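Local coordinates for Endonuclease/exonuclease/phosphatase (Beutenbergia cavernae DSM 12333, PDB 4RUW), which is of unknown function but joins a zinc-bearing domain of the endonuclease/exonuclease/phosphatase fold to a C-terminal immunoglobulin-like beta-sandwich, at residues 303-308 with 358-363; 349-354 with 419-424. All blocks are in the same frame, centred on the assembly; numbering follows the deposited sequence. Where two conformers were deposited one is given.

Contact 1 of 2, residues 303-308 with 358-363; sequences AFDVVA and PGRLRL
The guanidinium of Arg362 meets the start of strand 304-311 with its edge: Phe304 C and O and Asp305 CA lie at or near its plane, while Asp305 OD1 approaches obliquely. The contact crosses from one domain to the other, from an outermost strand of a DNase I-like mixed sheet to strand 360-367 of the immunoglobulin-like beta-sandwich. The Asp305 carboxylate is turned 65° from the guanidinium plane of Arg362, so the two charged groups neither stack nor lie flat side by side. Asp305 OD2 lies near the edge of a second guanidinium, that of Arg360, but at 4.2 Å from NH2 this is a long charge-charge approach and not a salt bridge. The backbones themselves stand well apart, with axes 11.0 Å from each other at closest, and long side chains span the gap. Arg362 leaves its strand extended, CG anti to the backbone N, and then bends at chi3 (63°), which brings NH1 to the foreign strand. NH2 is gripped separately, by Thr354 OG1 of its own domain and by Pro302 O of the other, so the group is held from several directions and its rotation should be restricted. Val406 and Thr408 of strand 405-410 touch the Arg362 side chain. Asp305 in turn is anchored through backbone bonds to Arg329 on the neighbouring strand 324-330. A single nitrogen, Arg362 NH1, serves two acceptors across the contact. It donates to Phe304 O at 2.9 Å in a fairly straight bond. The side chains of Asp305 and Arg362 run past each other in opposite senses, and OD1 is the carboxylate oxygen that meets NH1, in a salt bridge of 2.7 Å.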
# COMPACT_ATOMS: atom_id res chain seq x y z
N ALA A 303 -6.89 -3.08 -13.12
CA ALA A 303 -6.60 -2.47 -14.42
C ALA A 303 -5.12 -2.09 -14.57
O ALA A 303 -4.64 -1.93 -15.69
CB ALA A 303 -7.48 -1.26 -14.67
N PHE A 304 -4.42 -1.92 -13.46
CA PHE A 304 -3.01 -1.56 -13.50
C PHE A 304 -2.09 -2.76 -13.62
O PHE A 304 -2.30 -3.79 -12.99
CB PHE A 304 -2.62 -0.78 -12.25
CG PHE A 304 -3.08 0.64 -12.25
CD1 PHE A 304 -2.42 1.60 -13.01
CD2 PHE A 304 -4.15 1.03 -11.47
CE1 PHE A 304 -2.82 2.91 -13.01
CE2 PHE A 304 -4.56 2.35 -11.46
CZ PHE A 304 -3.89 3.29 -12.23
N ASP A 305 -1.04 -2.60 -14.42
CA ASP A 305 0.12 -3.47 -14.38
C ASP A 305 1.22 -2.74 -13.63
O ASP A 305 1.27 -1.51 -13.63
CB ASP A 305 0.64 -3.77 -15.78
CG ASP A 305 -0.27 -4.68 -16.54
OD1 ASP A 305 -1.19 -5.25 -15.93
OD2 ASP A 305 -0.04 -4.85 -17.76
N VAL A 306 2.11 -3.49 -13.01
CA VAL A 306 3.24 -2.89 -12.31
C VAL A 306 4.50 -3.07 -13.15
O VAL A 306 4.84 -4.18 -13.55
CB VAL A 306 3.45 -3.52 -10.93
CG1 VAL A 306 4.48 -2.73 -10.14
CG2 VAL A 306 2.13 -3.57 -10.17
N VAL A 307 5.19 -1.96 -13.42
CA VAL A 307 6.37 -1.96 -14.27
C VAL A 307 7.66 -2.06 -13.47
O VAL A 307 8.52 -2.88 -13.77
CB VAL A 307 6.39 -0.71 -15.18
CG1 VAL A 307 7.63 -0.70 -16.07
CG2 VAL A 307 5.11 -0.63 -16.01
N ALA A 308 7.78 -1.24 -12.43
CA ALA A 308 9.01 -1.17 -11.64
C ALA A 308 8.71 -0.38 -10.38
O ALA A 308 7.68 0.28 -10.27
CB ALA A 308 10.11 -0.48 -12.44
N PRO A 358 -7.23 -7.42 -25.30
CA PRO A 358 -7.81 -8.54 -26.04
C PRO A 358 -7.16 -9.87 -25.67
O PRO A 358 -6.01 -10.11 -26.02
CB PRO A 358 -7.48 -8.19 -27.50
CG PRO A 358 -6.49 -7.03 -27.45
CD PRO A 358 -6.08 -6.86 -26.02
N GLY A 359 -7.90 -10.72 -24.97
CA GLY A 359 -7.46 -12.07 -24.68
C GLY A 359 -6.21 -12.17 -23.82
O GLY A 359 -5.39 -13.05 -24.04
N ARG A 360 -6.07 -11.27 -22.85
CA ARG A 360 -4.94 -11.34 -21.94
C ARG A 360 -5.35 -11.90 -20.58
O ARG A 360 -6.41 -11.57 -20.05
CB ARG A 360 -4.26 -9.98 -21.78
CG ARG A 360 -2.96 -10.04 -21.00
CD ARG A 360 -2.18 -8.74 -21.10
NE ARG A 360 -1.20 -8.75 -22.18
CZ ARG A 360 -0.26 -7.83 -22.34
NH1 ARG A 360 0.60 -7.91 -23.34
NH2 ARG A 360 -0.17 -6.82 -21.47
N LEU A 361 -4.51 -12.76 -20.03
CA LEU A 361 -4.73 -13.31 -18.70
C LEU A 361 -3.49 -13.04 -17.86
O LEU A 361 -2.36 -13.10 -18.35
CB LEU A 361 -4.99 -14.81 -18.77
CG LEU A 361 -6.29 -15.21 -19.47
CD1 LEU A 361 -6.34 -16.72 -19.72
CD2 LEU A 361 -7.48 -14.76 -18.65
N ARG A 362 -3.71 -12.73 -16.58
CA ARG A 362 -2.63 -12.53 -15.63
C ARG A 362 -2.96 -13.27 -14.35
O ARG A 362 -4.07 -13.17 -13.83
CB ARG A 362 -2.42 -11.04 -15.33
CG ARG A 362 -1.31 -10.77 -14.30
CD ARG A 362 -1.20 -9.30 -13.96
NE ARG A 362 -2.43 -8.81 -13.33
CZ ARG A 362 -2.76 -7.52 -13.23
NH1 ARG A 362 -1.95 -6.59 -13.70
NH2 ARG A 362 -3.90 -7.17 -12.65
N LEU A 363 -1.98 -14.01 -13.83
CA LEU A 363 -2.11 -14.69 -12.55
C LEU A 363 -0.97 -14.24 -11.65
O LEU A 363 0.20 -14.42 -11.99
CB LEU A 363 -2.05 -16.20 -12.78
CG LEU A 363 -2.54 -17.20 -11.74
CD1 LEU A 363 -3.84 -16.74 -11.13
CD2 LEU A 363 -2.72 -18.56 -12.39

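Contact 2 of 2, residues 349-354 with 419-424; sequences GWAQLT and LEACLV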
# COMPACT_ATOMS: atom_id res chain seq x y z
N GLY A 349 -1.69 -16.84 1.92
CA GLY A 349 -1.41 -16.22 0.65
C GLY A 349 -2.64 -16.21 -0.24
O GLY A 349 -3.77 -16.32 0.25
N TRP A 350 -2.43 -16.09 -1.54
CA TRP A 350 -3.55 -15.93 -2.45
C TRP A 350 -3.10 -16.05 -3.90
O TRP A 350 -1.90 -16.01 -4.22
CB TRP A 350 -4.20 -14.55 -2.27
CG TRP A 350 -3.23 -13.41 -2.36
CD1 TRP A 350 -2.71 -12.86 -3.50
CD2 TRP A 350 -2.63 -12.70 -1.27
NE1 TRP A 350 -1.83 -11.85 -3.18
CE2 TRP A 350 -1.76 -11.73 -1.82
CE3 TRP A 350 -2.75 -12.79 0.12
CZ2 TRP A 350 -1.03 -10.85 -1.03
CZ3 TRP A 350 -2.01 -11.92 0.91
CH2 TRP A 350 -1.15 -10.96 0.33
N ALA A 351 -4.11 -16.18 -4.76
CA ALA A 351 -3.95 -16.08 -6.20
C ALA A 351 -4.93 -15.04 -6.70
O ALA A 351 -6.11 -15.08 -6.34
CB ALA A 351 -4.21 -17.42 -6.85
N GLN A 352 -4.45 -14.11 -7.52
CA GLN A 352 -5.30 -13.11 -8.15
C GLN A 352 -5.25 -13.28 -9.66
O GLN A 352 -4.17 -13.21 -10.26
CB GLN A 352 -4.85 -11.69 -7.78
CG GLN A 352 -5.03 -11.35 -6.31
CD GLN A 352 -4.57 -9.93 -5.99
OE1 GLN A 352 -3.57 -9.46 -6.55
NE2 GLN A 352 -5.27 -9.26 -5.09
N LEU A 353 -6.41 -13.52 -10.26
CA LEU A 353 -6.52 -13.69 -11.70
C LEU A 353 -7.17 -12.44 -12.28
O LEU A 353 -8.17 -11.95 -11.76
CB LEU A 353 -7.39 -14.92 -12.00
CG LEU A 353 -7.71 -15.19 -13.47
CD1 LEU A 353 -6.47 -15.64 -14.21
CD2 LEU A 353 -8.83 -16.22 -13.58
N THR A 354 -6.59 -11.92 -13.36
CA THR A 354 -7.19 -10.81 -14.09
C THR A 354 -7.28 -11.17 -15.56
O THR A 354 -6.31 -11.64 -16.15
CB THR A 354 -6.35 -9.52 -13.93
OG1 THR A 354 -6.10 -9.26 -12.55
CG2 THR A 354 -7.08 -8.33 -14.54
N LEU A 419 -10.74 -21.47 -10.78
CA LEU A 419 -9.43 -21.16 -10.27
C LEU A 419 -9.27 -21.85 -8.92
O LEU A 419 -10.13 -21.72 -8.05
CB LEU A 419 -9.26 -19.65 -10.11
CG LEU A 419 -7.93 -19.17 -9.53
CD1 LEU A 419 -6.78 -19.59 -10.43
CD2 LEU A 419 -7.92 -17.66 -9.33
N GLU A 420 -8.17 -22.58 -8.77
CA GLU A 420 -7.83 -23.28 -7.54
C GLU A 420 -6.59 -22.64 -6.93
O GLU A 420 -5.65 -22.29 -7.65
CB GLU A 420 -7.58 -24.77 -7.82
CG GLU A 420 -7.22 -25.59 -6.58
CD GLU A 420 -7.10 -27.08 -6.87
OE1 GLU A 420 -7.12 -27.48 -8.05
OE2 GLU A 420 -6.99 -27.87 -5.90
N ALA A 421 -6.59 -22.46 -5.61
CA ALA A 421 -5.39 -22.04 -4.90
C ALA A 421 -5.14 -23.04 -3.78
O ALA A 421 -6.04 -23.34 -2.99
CB ALA A 421 -5.55 -20.64 -4.33
N CYS A 422 -3.91 -23.54 -3.72
CA CYS A 422 -3.53 -24.55 -2.74
C CYS A 422 -2.33 -24.13 -1.92
O CYS A 422 -1.48 -23.36 -2.38
CB CYS A 422 -3.18 -25.86 -3.43
SG CYS A 422 -4.51 -26.64 -4.32
N LEU A 423 -2.25 -24.66 -0.71
CA LEU A 423 -1.02 -24.63 0.05
C LEU A 423 -0.43 -26.03 -0.08
O LEU A 423 -1.09 -27.02 0.25
CB LEU A 423 -1.28 -24.29 1.51
CG LEU A 423 -0.01 -24.19 2.37
CD1 LEU A 423 0.88 -23.04 1.91
CD2 LEU A 423 -0.36 -24.05 3.84
N VAL A 424 0.79 -26.11 -0.60
CA VAL A 424 1.44 -27.38 -0.86
C VAL A 424 2.57 -27.56 0.13
O VAL A 424 3.37 -26.65 0.34
CB VAL A 424 2.01 -27.43 -2.29
CG1 VAL A 424 2.54 -28.82 -2.60
CG2 VAL A 424 0.93 -27.04 -3.30
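Two facing sheets of the immunoglobulin-like beta-sandwich pack here, strand 349-356 of one against strand 418-424 of the other. The strands run nearly antiparallel, at 158°, with axes 7.2 Å apart at closest, yet no hydrogen bond joins the two segments; what holds them is apolar contact in the sandwich interior. Ala351 and Ala421 mark the nearest approach of the backbones, their CA atoms 6.3 Å apart. Both point their methyl groups into the interface, and the two CB atoms come within 4.3 Å; such short side chains let the sheets come close at this point. Two residues on in strand 349-356, and two back in 418-424, leucines take over and the spacing widens, CA to CA 8.1 Å between Leu353 and Leu419. Leu419 holds CG anti to its backbone N (chi1 178°), and with chi2 near 61° its CD2 methyl also comes to 4.5 Å from Ala351 CB. Val340 on strand 334-342 touches both Leu419 and Ala421, and Ala381 on strand 378-384 touches Ala351, so the apolar layer takes in a further strand of each sheet. Alternation along each strand sends the intervening residues the other way. Gln352 turns from the sandwich towards the neighbouring domain, where its NE2 donates to Ala259 O and Leu263 O; Glu420, on the far face of the second sheet, pairs with Arg384 in a salt bridge and bonds to Ser433 OG. Between the two leucines the touching is done by a single branch, which reaches the root of Leu353 and not its branch ends: Leu419 CD2 lies 3.9 Å from Leu353 CB.

From the N terminus the chain meets 303-308, then 349-354, 358-363 and finally 419-424, so the two contacts cross instead of nesting. Contact 1 closes a loop of 49 intervening residues and ties the DNase I-like domain to the immunoglobulin-like one; contact 2 closes 64 and holds the two sheets of the latter together. Their inner segments lie on consecutive strands, 349-356 and 360-367, which are neighbours in one sheet, joined by a probable hydrogen bond from Thr354 N to Arg362 O at 2.8 Å. Packing of Leu363 CD1 against Leu353 CB reinforces this pairing. The contact centres are about 16 Å apart, and this one sheet connects interdomain seam and sandwich interior.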